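Local coordinates for protein ribonucleoside-diphosphate reductase (PDB 5IM3) that probably reduces ribonucleoside diphosphates to the deoxyribonucleotide precursors of DNA, and binds dATP as an allosteric effector, at residues A[200-205]-A[227-232]; A[402-407]-A[431-436]; A[506-511]-A[534-539]. All coordinates share one frame; numbering follows the deposited sequence.

Contact 1: residues A[200-205]-A[227-232]; sequences DVNTAL and LMDTLR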
loop_
_atom_site.group_PDB
_atom_site.type_symbol
_atom_site.label_atom_id
_atom_site.label_comp_id
_atom_site.label_asym_id
_atom_site.label_seq_id
_atom_site.Cartn_x
_atom_site.Cartn_y
_atom_site.Cartn_z
ATOM N N ASP A 200 1.726 44.418 38.095
ATOM C CA ASP A 200 1.685 42.963 38.121
ATOM C C ASP A 200 1.033 42.407 39.384
ATOM O O ASP A 200 1.064 41.190 39.595
ATOM C CB ASP A 200 3.096 42.384 37.957
ATOM C CG ASP A 200 4.114 43.044 38.867
ATOM O OD1 ASP A 200 3.746 43.440 39.990
ATOM O OD2 ASP A 200 5.285 43.165 38.451
ATOM N N VAL A 201 0.443 43.261 40.224
ATOM C CA VAL A 201 -0.422 42.748 41.281
ATOM C C VAL A 201 -1.789 42.404 40.705
ATOM O O VAL A 201 -2.442 41.459 41.163
ATOM C CB VAL A 201 -0.540 43.755 42.441
ATOM C CG1 VAL A 201 -1.513 44.876 42.103
ATOM C CG2 VAL A 201 -0.968 43.052 43.716
ATOM N N ASN A 202 -2.242 43.156 39.699
ATOM C CA ASN A 202 -3.496 42.829 39.030
ATOM C C ASN A 202 -3.344 41.583 38.167
ATOM O O ASN A 202 -4.217 40.707 38.171
ATOM C CB ASN A 202 -3.962 44.014 38.185
ATOM C CG ASN A 202 -5.276 43.745 37.477
ATOM O OD1 ASN A 202 -5.298 43.213 36.367
ATOM N ND2 ASN A 202 -6.380 44.116 38.114
ATOM N N THR A 203 -2.236 41.483 37.427
ATOM C CA THR A 203 -2.000 40.296 36.613
ATOM C C THR A 203 -1.900 39.048 37.480
ATOM O O THR A 203 -2.299 37.959 37.052
ATOM C CB THR A 203 -0.729 40.466 35.776
ATOM O OG1 THR A 203 0.424 40.405 36.623
ATOM C CG2 THR A 203 -0.739 41.801 35.027
ATOM N N ALA A 204 -1.380 39.187 38.703
ATOM C CA ALA A 204 -1.366 38.063 39.632
ATOM C C ALA A 204 -2.783 37.667 40.035
ATOM O O ALA A 204 -3.089 36.475 40.160
ATOM C CB ALA A 204 -0.534 38.413 40.865
ATOM N N LEU A 205 -3.658 38.652 40.245
ATOM C CA LEU A 205 -5.062 38.348 40.501
ATOM C C LEU A 205 -5.698 37.647 39.308
ATOM O O LEU A 205 -6.495 36.718 39.474
ATOM C CB LEU A 205 -5.828 39.630 40.830
ATOM C CG LEU A 205 -6.200 39.842 42.297
ATOM C CD1 LEU A 205 -4.960 39.982 43.164
ATOM C CD2 LEU A 205 -7.095 41.062 42.432
ATOM N N LEU A 227 -9.465 41.927 35.328
ATOM C CA LEU A 227 -8.648 42.588 34.315
ATOM C C LEU A 227 -9.147 43.997 34.023
ATOM O O LEU A 227 -8.353 44.879 33.676
ATOM C CB LEU A 227 -8.638 41.756 33.030
ATOM C CG LEU A 227 -7.916 42.361 31.823
ATOM C CD1 LEU A 227 -6.450 42.626 32.143
ATOM C CD2 LEU A 227 -8.049 41.444 30.610
ATOM N N MET A 228 -10.456 44.226 34.152
ATOM C CA MET A 228 -11.017 45.543 33.878
ATOM C C MET A 228 -10.386 46.620 34.751
ATOM O O MET A 228 -10.359 47.794 34.364
ATOM C CB MET A 228 -12.528 45.508 34.097
ATOM C CG MET A 228 -13.279 46.672 33.476
ATOM S SD MET A 228 -13.527 46.463 31.703
ATOM C CE MET A 228 -14.646 45.058 31.703
ATOM N N ASP A 229 -9.879 46.246 35.928
ATOM C CA ASP A 229 -9.280 47.232 36.820
ATOM C C ASP A 229 -8.057 47.880 36.180
ATOM O O ASP A 229 -7.830 49.084 36.340
ATOM C CB ASP A 229 -8.907 46.574 38.149
ATOM C CG ASP A 229 -8.860 47.563 39.298
ATOM O OD1 ASP A 229 -9.780 48.402 39.403
ATOM O OD2 ASP A 229 -7.903 47.500 40.097
ATOM N N THR A 230 -7.259 47.096 35.449
ATOM C CA THR A 230 -6.117 47.662 34.737
ATOM C C THR A 230 -6.576 48.578 33.611
ATOM O O THR A 230 -5.968 49.628 33.370
ATOM C CB THR A 230 -5.232 46.547 34.174
ATOM O OG1 THR A 230 -4.863 45.648 35.224
ATOM C CG2 THR A 230 -3.971 47.127 33.542
ATOM N N LEU A 231 -7.642 48.192 32.908
ATOM C CA LEU A 231 -8.146 49.010 31.810
ATOM C C LEU A 231 -8.656 50.355 32.312
ATOM O O LEU A 231 -8.378 51.398 31.708
ATOM C CB LEU A 231 -9.254 48.261 31.068
ATOM C CG LEU A 231 -8.824 47.248 30.001
ATOM C CD1 LEU A 231 -7.951 46.150 30.583
ATOM C CD2 LEU A 231 -10.055 46.657 29.329
ATOM N N ARG A 232 -9.404 50.350 33.418
ATOM C CA ARG A 232 -9.931 51.596 33.962
ATOM C C ARG A 232 -8.802 52.548 34.339
ATOM O O ARG A 232 -8.832 53.734 33.992
ATOM C CB ARG A 232 -10.823 51.306 35.168
ATOM C CG ARG A 232 -12.109 50.573 34.822
ATOM C CD ARG A 232 -13.051 50.507 36.013
ATOM N NE ARG A 232 -12.517 49.682 37.095
ATOM C CZ ARG A 232 -12.912 48.443 37.369
ATOM N NH1 ARG A 232 -13.862 47.858 36.651
ATOM N NH2 ARG A 232 -12.356 47.783 38.377
#

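Contact 2: residues A[402-407]-A[431-436]; sequences LGNDWT and KVVNDT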
loop_
_atom_site.group_PDB
_atom_site.type_symbol
_atom_site.label_atom_id
_atom_site.label_comp_id
_atom_site.label_asym_id
_atom_site.label_seq_id
_atom_site.Cartn_x
_atom_site.Cartn_y
_atom_site.Cartn_z
ATOM N N LEU A 402 -13.042 39.011 -0.967
ATOM C CA LEU A 402 -13.490 39.136 -2.347
ATOM C C LEU A 402 -13.954 37.804 -2.919
ATOM O O LEU A 402 -13.290 36.776 -2.753
ATOM C CB LEU A 402 -12.365 39.677 -3.231
ATOM C CG LEU A 402 -12.046 41.160 -3.085
ATOM C CD1 LEU A 402 -10.597 41.420 -3.426
ATOM C CD2 LEU A 402 -12.958 41.958 -3.992
ATOM N N GLY A 403 -15.086 37.840 -3.615
ATOM C CA GLY A 403 -15.469 36.793 -4.548
ATOM C C GLY A 403 -15.333 37.308 -5.973
ATOM O O GLY A 403 -15.768 38.420 -6.281
ATOM N N ASN A 404 -14.709 36.493 -6.827
ATOM C CA ASN A 404 -14.472 36.833 -8.228
ATOM C C ASN A 404 -15.122 35.790 -9.125
ATOM O O ASN A 404 -14.807 34.599 -9.023
ATOM C CB ASN A 404 -12.977 36.896 -8.552
ATOM C CG ASN A 404 -12.301 38.133 -8.027
ATOM O OD1 ASN A 404 -12.942 39.069 -7.543
ATOM N ND2 ASN A 404 -10.978 38.149 -8.134
ATOM N N ASP A 405 -15.991 36.243 -10.027
ATOM C CA ASP A 405 -16.558 35.389 -11.067
ATOM C C ASP A 405 -15.656 35.439 -12.299
ATOM O O ASP A 405 -15.636 36.441 -13.023
ATOM C CB ASP A 405 -17.974 35.839 -11.411
ATOM C CG ASP A 405 -18.441 35.306 -12.753
ATOM O OD1 ASP A 405 -18.106 34.149 -13.082
ATOM O OD2 ASP A 405 -19.137 36.046 -13.481
ATOM N N TRP A 406 -14.924 34.356 -12.548
ATOM C CA TRP A 406 -14.007 34.276 -13.677
ATOM C C TRP A 406 -14.581 33.513 -14.861
ATOM O O TRP A 406 -13.894 33.360 -15.876
ATOM C CB TRP A 406 -12.690 33.642 -13.225
ATOM C CG TRP A 406 -11.829 34.643 -12.545
ATOM C CD1 TRP A 406 -11.863 34.999 -11.226
ATOM C CD2 TRP A 406 -10.830 35.465 -13.156
ATOM N NE1 TRP A 406 -10.938 35.983 -10.978
ATOM C CE2 TRP A 406 -10.290 36.287 -12.145
ATOM C CE3 TRP A 406 -10.336 35.584 -14.457
ATOM C CZ2 TRP A 406 -9.280 37.211 -12.398
ATOM C CZ3 TRP A 406 -9.334 36.503 -14.704
ATOM C CH2 TRP A 406 -8.816 37.303 -13.681
ATOM N N THR A 407 -15.829 33.066 -14.770
ATOM C CA THR A 407 -16.430 32.287 -15.847
ATOM C C THR A 407 -16.406 32.983 -17.204
ATOM O O THR A 407 -16.185 32.289 -18.211
ATOM C CB THR A 407 -17.867 31.925 -15.455
ATOM O OG1 THR A 407 -17.842 31.057 -14.314
ATOM C CG2 THR A 407 -18.604 31.237 -16.599
ATOM N N LYS A 431 -3.165 33.356 -11.552
ATOM C CA LYS A 431 -1.864 33.487 -10.917
ATOM C C LYS A 431 -1.564 34.941 -10.574
ATOM O O LYS A 431 -0.946 35.230 -9.547
ATOM C CB LYS A 431 -0.780 32.912 -11.825
ATOM C CG LYS A 431 0.627 33.111 -11.289
ATOM C CD LYS A 431 0.898 32.199 -10.100
ATOM C CE LYS A 431 1.111 30.767 -10.558
ATOM N NZ LYS A 431 1.671 29.938 -9.467
ATOM N N VAL A 432 -1.976 35.868 -11.443
ATOM C CA VAL A 432 -1.824 37.286 -11.134
ATOM C C VAL A 432 -2.685 37.658 -9.930
ATOM O O VAL A 432 -2.255 38.401 -9.049
ATOM C CB VAL A 432 -2.173 38.140 -12.365
ATOM C CG1 VAL A 432 -2.037 39.625 -12.047
ATOM C CG2 VAL A 432 -1.277 37.758 -13.551
ATOM N N VAL A 433 -3.916 37.148 -9.880
ATOM C CA VAL A 433 -4.773 37.352 -8.712
ATOM C C VAL A 433 -4.080 36.831 -7.464
ATOM O O VAL A 433 -3.989 37.514 -6.442
ATOM C CB VAL A 433 -6.134 36.662 -8.921
ATOM C CG1 VAL A 433 -6.953 36.694 -7.634
ATOM C CG2 VAL A 433 -6.891 37.308 -10.065
ATOM N N ASN A 434 -3.593 35.591 -7.544
ATOM C CA ASN A 434 -2.960 34.948 -6.401
ATOM C C ASN A 434 -1.836 35.804 -5.832
ATOM O O ASN A 434 -1.731 35.976 -4.614
ATOM C CB ASN A 434 -2.432 33.579 -6.831
ATOM C CG ASN A 434 -1.753 32.838 -5.711
ATOM O OD1 ASN A 434 -2.387 32.077 -4.980
ATOM N ND2 ASN A 434 -0.453 33.053 -5.566
ATOM N N ASP A 435 -0.988 36.358 -6.705
ATOM C CA ASP A 435 0.141 37.152 -6.241
ATOM C C ASP A 435 -0.274 38.546 -5.798
ATOM O O ASP A 435 0.464 39.182 -5.040
ATOM C CB ASP A 435 1.202 37.242 -7.337
ATOM C CG ASP A 435 1.837 35.896 -7.639
ATOM O OD1 ASP A 435 1.104 34.884 -7.679
ATOM O OD2 ASP A 435 3.070 35.846 -7.831
ATOM N N THR A 436 -1.432 39.028 -6.248
ATOM C CA THR A 436 -1.967 40.277 -5.721
ATOM C C THR A 436 -2.454 40.093 -4.290
ATOM O O THR A 436 -2.221 40.949 -3.432
ATOM C CB THR A 436 -3.094 40.774 -6.625
ATOM O OG1 THR A 436 -2.555 41.104 -7.911
ATOM C CG2 THR A 436 -3.785 41.997 -6.030
#

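Contact 3: residues A[506-511]-A[534-539]; sequences PSDVPD and GKLKLH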
loop_
_atom_site.group_PDB
_atom_site.type_symbol
_atom_site.label_atom_id
_atom_site.label_comp_id
_atom_site.label_asym_id
_atom_site.label_seq_id
_atom_site.Cartn_x
_atom_site.Cartn_y
_atom_site.Cartn_z
ATOM N N PRO A 506 -16.312 30.039 -22.898
ATOM C CA PRO A 506 -17.395 31.037 -22.867
ATOM C C PRO A 506 -17.434 31.931 -24.093
ATOM O O PRO A 506 -18.510 32.429 -24.441
ATOM C CB PRO A 506 -17.101 31.836 -21.588
ATOM C CG PRO A 506 -15.672 31.586 -21.292
ATOM C CD PRO A 506 -15.389 30.196 -21.764
ATOM N N SER A 507 -16.300 32.149 -24.767
ATOM C CA SER A 507 -16.295 32.999 -25.954
ATOM C C SER A 507 -17.118 32.407 -27.093
ATOM O O SER A 507 -17.587 33.156 -27.954
ATOM C CB SER A 507 -14.862 33.252 -26.424
ATOM O OG SER A 507 -14.157 32.039 -26.603
ATOM N N ASP A 508 -17.299 31.088 -27.121
ATOM C CA ASP A 508 -18.202 30.469 -28.082
ATOM C C ASP A 508 -19.644 30.417 -27.596
ATOM O O ASP A 508 -20.554 30.250 -28.416
ATOM C CB ASP A 508 -17.738 29.047 -28.406
ATOM C CG ASP A 508 -16.431 29.017 -29.174
ATOM O OD1 ASP A 508 -16.319 29.728 -30.199
ATOM O OD2 ASP A 508 -15.511 28.287 -28.749
ATOM N N VAL A 509 -19.874 30.554 -26.293
ATOM C CA VAL A 509 -21.215 30.475 -25.723
ATOM C C VAL A 509 -21.387 31.626 -24.738
ATOM O O VAL A 509 -21.667 31.394 -23.553
ATOM C CB VAL A 509 -21.447 29.109 -25.056
ATOM C CG1 VAL A 509 -21.478 28.003 -26.114
ATOM C CG2 VAL A 509 -20.363 28.813 -24.015
ATOM N N PRO A 510 -21.253 32.881 -25.179
ATOM C CA PRO A 510 -21.185 33.997 -24.222
ATOM C C PRO A 510 -22.473 34.251 -23.459
ATOM O O PRO A 510 -22.442 35.005 -22.479
ATOM C CB PRO A 510 -20.826 35.198 -25.109
ATOM C CG PRO A 510 -21.285 34.817 -26.484
ATOM C CD PRO A 510 -21.105 33.332 -26.577
ATOM N N ASP A 511 -23.589 33.647 -23.856
ATOM C CA ASP A 511 -24.870 33.902 -23.212
ATOM C C ASP A 511 -25.186 32.927 -22.083
ATOM O O ASP A 511 -26.100 33.197 -21.298
ATOM C CB ASP A 511 -25.999 33.873 -24.254
ATOM C CG ASP A 511 -25.968 32.623 -25.120
ATOM O OD1 ASP A 511 -24.861 32.170 -25.479
ATOM O OD2 ASP A 511 -27.053 32.095 -25.444
ATOM N N GLY A 534 -20.466 18.788 -35.151
ATOM C CA GLY A 534 -19.265 19.400 -35.679
ATOM C C GLY A 534 -19.354 20.879 -35.973
ATOM O O GLY A 534 -18.437 21.424 -36.594
ATOM N N LYS A 535 -20.421 21.553 -35.546
ATOM C CA LYS A 535 -20.589 22.979 -35.791
ATOM C C LYS A 535 -20.129 23.834 -34.615
ATOM O O LYS A 535 -20.411 25.037 -34.586
ATOM C CB LYS A 535 -22.050 23.279 -36.138
ATOM C CG LYS A 535 -22.348 23.188 -37.633
ATOM C CD LYS A 535 -23.835 23.060 -37.923
ATOM C CE LYS A 535 -24.333 21.646 -37.651
ATOM N NZ LYS A 535 -25.730 21.435 -38.127
ATOM N N LEU A 536 -19.420 23.242 -33.650
ATOM C CA LEU A 536 -18.807 23.994 -32.552
ATOM C C LEU A 536 -17.548 23.224 -32.146
ATOM O O LEU A 536 -17.584 22.371 -31.256
ATOM C CB LEU A 536 -19.770 24.179 -31.388
ATOM C CG LEU A 536 -19.273 24.977 -30.178
ATOM C CD1 LEU A 536 -18.383 26.139 -30.594
ATOM C CD2 LEU A 536 -20.460 25.488 -29.380
ATOM N N LYS A 537 -16.436 23.551 -32.808
ATOM C CA LYS A 537 -15.252 22.695 -32.777
ATOM C C LYS A 537 -14.675 22.576 -31.371
ATOM O O LYS A 537 -14.344 21.476 -30.915
ATOM C CB LYS A 537 -14.201 23.242 -33.747
ATOM C CG LYS A 537 -12.871 22.489 -33.762
ATOM C CD LYS A 537 -13.010 21.100 -34.359
ATOM C CE LYS A 537 -11.671 20.374 -34.388
ATOM N NZ LYS A 537 -11.799 18.972 -34.890
ATOM N N LEU A 538 -14.530 23.698 -30.673
ATOM C CA LEU A 538 -13.809 23.713 -29.402
ATOM C C LEU A 538 -14.743 23.238 -28.296
ATOM O O LEU A 538 -15.563 24.004 -27.785
ATOM C CB LEU A 538 -13.267 25.107 -29.111
ATOM C CG LEU A 538 -12.459 25.246 -27.818
ATOM C CD1 LEU A 538 -11.238 24.336 -27.839
ATOM C CD2 LEU A 538 -12.047 26.692 -27.600
ATOM N N HIS A 539 -14.616 21.969 -27.916
ATOM C CA HIS A 539 -15.433 21.408 -26.850
ATOM C C HIS A 539 -14.805 20.107 -26.371
ATOM O O HIS A 539 -13.928 19.534 -27.023
ATOM C CB HIS A 539 -16.875 21.174 -27.312
ATOM C CG HIS A 539 -17.026 20.030 -28.263
ATOM N ND1 HIS A 539 -16.677 20.115 -29.593
ATOM C CD2 HIS A 539 -17.492 18.772 -28.077
ATOM C CE1 HIS A 539 -16.921 18.959 -30.185
ATOM N NE2 HIS A 539 -17.416 18.128 -29.287
HETATM O O HOH W 1 -16.202 26.415 -27.058
#

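Contact 1: residues A[200-205]-A[227-232]
Asn202 reaches out of helix 198-210 to Thr230 and Asp229 on helix 219-239, and its side chain makes nearly all of this contact. The two short segments run close to antiparallel, at 155°, with axes 9.4 Å apart. That gap suits a side chain bridging from one helix to the other. Starting at the base, Asn202 CB lies 3.5 Å from Thr230 OG1, and CG is closer still. CG is anti to the backbone N (chi1 -179°), which carries the amide straight across to the partner helix. At the tip the amide splits its work. Asn202 OD1 accepts a hydrogen bond from Thr230 OG1 at 2.7 Å, with the hydroxyl standing above the carbonyl plane and off the lone pairs, at a C=O...donor angle of 89°. Asn202 ND2 rests 3.5 Å from Asp229 CB and gives its hydrogen bond to the backbone oxygen of Leu226. Each end of the buried amide has a hydrogen-bond partner, one on the neighbouring hydroxyl and one on the backbone, which probably limits its rotation.

Asp229 turns its carboxylate to other partners: its OD1 takes Arg232 NH2 in a salt bridge of 2.8 Å, while OD2 pairs with Arg164 of helix 162-173. That third helix also receives Leu205. The whole is an antiparallel helix pair joined by a polar side chain, within the second of the protein's two ATP-cone domains.

Contact 2: residues A[402-407]-A[431-436]
Trp406 and Val433 meet through a strikingly close carbon pair: the ring atom CZ2 of Trp406 is 3.3 Å from the methyl CG2 of Val433, tight for two apolar groups. The setting is a beta-alpha-beta unit of the ten-stranded alpha-beta barrel, in which helix 427-440 belongs to the connection between the parallel strands 401-405 and 450-455 and packs against them. Trp406 follows directly on the end of the first strand. Its CG is anti to the carbonyl carbon (chi1 -80°), and this sends the indole toward the helix, where its side chain and that of Val433 slide past each other in opposite directions. The methyl approaches the ring obliquely, its other near neighbours being the benzo carbons CE2 and CH2 of Trp406, both at 4.1 Å. Phe429 and Leu430 of the same helix, together with Ala452 of strand 450-455, also pack against the indole.

The second methyl of Val433, CG1, lies 4.3 Å from Asn404 ND2, a looser touch. The amide of Asn404 has its polar business with other groups: OD1 accepts from Thr376 OG1 of the neighbouring strand, and ND2 bonds to Asn392 OD1 of helix 382-395. The buried amide thus has a partner at each end, and the methyl only brushes its nitrogen.

Beyond Val433 the helix faces the second subunit, where Asp435 lies close to Asp435 of that chain; one of the two carboxylates may be protonated. Thr436 OG1 bonds to Tyr386 OH of the second subunit as well as giving its hydrogen to Val432 O, 2.9 Å away. Val432 O also takes Thr436 N, at 3.0 Å, and the two donors reach it from opposite faces of the carbonyl plane.

Contact 3: residues A[506-511]-A[534-539]
Asp508 and Leu536 make the apolar part of this contact, with Val509 in support. Leu536 CD1 sits 3.7 Å from Asp508 CB and almost as close to CG, touching the aspartate at its base and leaving the carboxylate oxygens farther off. With CG anti to the backbone N (chi1 -179°), Leu536 extends directly toward the other loop. Its second methyl, CD2, lies 4.2 Å from Val509 CG1. Both Leu536 and Val509 also rest on Phe504 of strand 500-504, so the side chain of Phe504 is a common neighbour of both loops. Leu538 comes in nearly at right angles to Asp508, its CB 3.9 Å from Asp508 OD2, and its side chain continues onto Leu459.

The polar link runs through water. A single molecule donates to Asp508 OD2 and to the backbone oxygen of Leu538, 2.6 Å in each case, and so spends both of its hydrogens on the bridge.

Other bonds shape each loop from within. On the first, Val509 N returns to Pro506 O in a tight turn, and Asp511 forms a salt bridge with Arg523 of helix 517-532. On the second, Gly534 is the C-prime residue of the Schellman motif that ends that helix. His539 ND1 then donates to Lys537 O at 3.0 Å, from well above the carbonyl plane, with a weaker bond to Leu536 O, gathering the turn that leads into strand 539-543.

Across the bridge, a carboxylate oxygen faces a carbonyl oxygen. Two such acceptors cannot bond directly unless the acid is protonated, so the water supplies the hydrogens, and Asp508 can probably keep its negative charge at this partly buried spot.

Contacts 2 and 3 belong together, both in the barrel domain with centres 24 Å apart. They touch where Thr407 O lies 3.2 Å from Pro506 CG, joining the turn just after strand 401-405 to the loop after strand 500-504. Both lie near bound dATP without reaching it: the side chain of Trp406 is about 8 Å from the nucleotide and that of Asp508 about 10 Å. The pocket includes Asp380, Leu382 and Arg410, and is probably the specificity site known in relatives. Contact 1 stands apart in the second ATP cone, its centre 46 Å from that of contact 2 and 69 Å from that of contact 3, away from the annotated nucleotide sites.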